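Local coordinates for probable glutamine-binding lipoprotein GlnH (GLNBP) (Mycobacterium tuberculosis, PDB 6H20) that binds aspartate and related amino acids such as asparagine and glutamate, and probably signals amino-acid availability to control glutamate metabolism, at residues 105-110 against 120-125. Sequence-based numbering, arbitrary orientation.
With ASN (asparagine), chain B.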
loop_
_atom_site.group_PDB
_atom_site.type_symbol
_atom_site.label_atom_id
_atom_site.label_comp_id
_atom_site.label_asym_id
_atom_site.label_seq_id
_atom_site.Cartn_x
_atom_site.Cartn_y
_atom_site.Cartn_z
ATOM N N GLU A 105 -10.797 -4.875 -0.754
ATOM C CA GLU A 105 -11.943 -3.981 -0.585
ATOM C C GLU A 105 -11.618 -2.508 -0.795
ATOM O O GLU A 105 -12.510 -1.668 -0.640
ATOM C CB GLU A 105 -12.545 -4.152 0.816
ATOM C CG GLU A 105 -13.125 -5.534 1.091
ATOM C CD GLU A 105 -13.386 -5.814 2.570
ATOM O OE1 GLU A 105 -12.725 -5.227 3.451
ATOM O OE2 GLU A 105 -14.261 -6.659 2.860
ATOM N N ARG A 106 -10.368 -2.163 -1.113
ATOM C CA ARG A 106 -10.009 -0.751 -1.233
ATOM C C ARG A 106 -10.777 -0.059 -2.354
ATOM O O ARG A 106 -11.263 1.060 -2.174
ATOM C CB ARG A 106 -8.506 -0.615 -1.479
ATOM C CG ARG A 106 -7.667 -1.037 -0.295
ATOM C CD ARG A 106 -6.160 -1.029 -0.650
ATOM N NE ARG A 106 -5.842 -2.109 -1.585
ATOM C CZ ARG A 106 -4.597 -2.456 -1.921
ATOM N NH1 ARG A 106 -3.562 -1.794 -1.410
ATOM N NH2 ARG A 106 -4.386 -3.463 -2.765
ATOM N N VAL A 107 -10.892 -0.702 -3.519
ATOM C CA VAL A 107 -11.584 -0.063 -4.638
ATOM C C VAL A 107 -13.075 0.065 -4.346
ATOM O O VAL A 107 -13.680 1.120 -4.586
ATOM C CB VAL A 107 -11.311 -0.814 -5.955
ATOM C CG1 VAL A 107 -12.334 -0.418 -7.026
ATOM C CG2 VAL A 107 -9.897 -0.533 -6.432
ATOM N N THR A 108 -13.688 -0.996 -3.811
ATOM C CA THR A 108 -15.128 -0.968 -3.574
ATOM C C THR A 108 -15.511 0.103 -2.562
ATOM O O THR A 108 -16.510 0.803 -2.744
ATOM C CB THR A 108 -15.618 -2.343 -3.115
ATOM O OG1 THR A 108 -15.396 -3.292 -4.161
ATOM C CG2 THR A 108 -17.104 -2.293 -2.812
ATOM N N ALA A 109 -14.735 0.257 -1.489
ATOM C CA ALA A 109 -15.081 1.277 -0.502
ATOM C C ALA A 109 -15.049 2.666 -1.110
ATOM O O ALA A 109 -15.860 3.522 -0.746
ATOM C CB ALA A 109 -14.145 1.193 0.699
ATOM N N LEU A 110 -14.125 2.909 -2.039
ATOM C CA LEU A 110 -14.074 4.205 -2.705
ATOM C C LEU A 110 -15.251 4.378 -3.657
ATOM O O LEU A 110 -15.874 5.449 -3.695
ATOM C CB LEU A 110 -12.733 4.345 -3.422
ATOM C CG LEU A 110 -11.541 4.498 -2.480
ATOM C CD1 LEU A 110 -10.231 4.297 -3.233
ATOM C CD2 LEU A 110 -11.588 5.859 -1.820
ATOM N N LYS A 120 -3.490 2.901 2.150
ATOM C CA LYS A 120 -3.216 1.508 2.493
ATOM C C LYS A 120 -2.369 0.908 1.389
ATOM O O LYS A 120 -2.867 0.136 0.558
ATOM C CB LYS A 120 -4.521 0.723 2.677
ATOM C CG LYS A 120 -4.274 -0.642 3.334
ATOM C CD LYS A 120 -5.389 -1.624 3.025
ATOM C CE LYS A 120 -5.161 -2.995 3.663
ATOM N NZ LYS A 120 -3.751 -3.481 3.622
ATOM N N THR A 121 -1.093 1.294 1.376
ATOM C CA THR A 121 -0.085 0.820 0.426
ATOM C C THR A 121 -0.645 0.623 -0.988
ATOM O O THR A 121 -0.399 -0.389 -1.638
ATOM C CB THR A 121 0.617 -0.458 0.939
ATOM O OG1 THR A 121 -0.326 -1.539 1.099
ATOM C CG2 THR A 121 1.302 -0.197 2.283
ATOM N N MET A 122 -1.408 1.595 -1.484
ATOM C CA MET A 122 -2.250 1.323 -2.646
ATOM C C MET A 122 -1.506 1.691 -3.921
ATOM O O MET A 122 -1.404 2.871 -4.275
ATOM C CB MET A 122 -3.589 2.049 -2.553
ATOM C CG MET A 122 -4.607 1.497 -3.529
ATOM S SD MET A 122 -6.207 2.230 -3.226
ATOM C CE MET A 122 -7.165 1.383 -4.472
ATOM N N SER A 123 -0.994 0.676 -4.622
ATOM C CA SER A 123 -0.273 0.928 -5.866
ATOM C C SER A 123 -1.190 1.532 -6.919
ATOM O O SER A 123 -2.319 1.078 -7.138
ATOM C CB SER A 123 0.323 -0.360 -6.415
ATOM O OG SER A 123 1.295 -0.844 -5.517
ATOM N N ILE A 124 -0.677 2.555 -7.586
ATOM C CA ILE A 124 -1.404 3.247 -8.643
ATOM C C ILE A 124 -1.203 2.458 -9.928
ATOM O O ILE A 124 -0.069 2.298 -10.391
ATOM C CB ILE A 124 -0.863 4.672 -8.808
ATOM C CG1 ILE A 124 -1.016 5.503 -7.530
ATOM C CG2 ILE A 124 -1.551 5.382 -9.991
ATOM C CD1 ILE A 124 -0.032 6.708 -7.468
ATOM N N THR A 125 -2.296 1.972 -10.514
ATOM C CA THR A 125 -2.223 1.215 -11.759
ATOM C C THR A 125 -3.262 1.739 -12.744
ATOM O O THR A 125 -4.253 2.370 -12.365
ATOM C CB THR A 125 -2.461 -0.293 -11.555
ATOM O OG1 THR A 125 -3.827 -0.518 -11.186
ATOM C CG2 THR A 125 -1.519 -0.863 -10.474
HETATM N N ASN B . 0.897 -2.370 -3.000
HETATM C CA ASN B . 0.291 -3.636 -3.409
HETATM C C ASN B . -1.102 -3.376 -3.953
HETATM O O ASN B . -1.889 -4.321 -4.144
HETATM C CB ASN B . 0.241 -4.619 -2.237
HETATM C CG ASN B . -0.712 -4.187 -1.151
HETATM O OD1 ASN B . -1.124 -3.034 -1.070
HETATM N ND2 ASN B . -1.098 -5.131 -0.324
HETATM O OXT ASN B . -1.434 -2.196 -4.200
#
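R106 reaches from the first turn of helix 106-111 to hold both the chain opposite and the bound asparagine: NH1 donates to K120 O at 2.8 Å, with that oxygen in the guanidinium plane, and also to the ligand's OD1, 2.8 Å from NH1. Both bonds are bent, at about 144°. NH2 meets the carboxylate oxygen O of the ligand at 3.0 Å, a straighter bond (160°). Arginine suits this place because one flat, charged group can serve a backbone carbonyl, a side-chain amide and a carboxylate together; A103 O, bound by NE, further fixes its rotation. M122 lies over one guanidinium face with CG, and its flexible, unbranched thioether suits the place by running along the R106 chain until CE packs against R106 CB (3.8 Å) and V107 CG2. The K120 methylenes cross the R106 chain at about a right angle, CD to CD 3.8 Å, while NZ forms a salt bridge with D58. T121 OG1 donates to ligand OD1, T121 O and S123 OG accept hydrogen bonds from the ligand N, and S123 N binds OXT. With R128, T171 and D209 completing it, this grip on backbone and side-chain groups characterises the amino-acid pocket of family 3 solute-binding proteins.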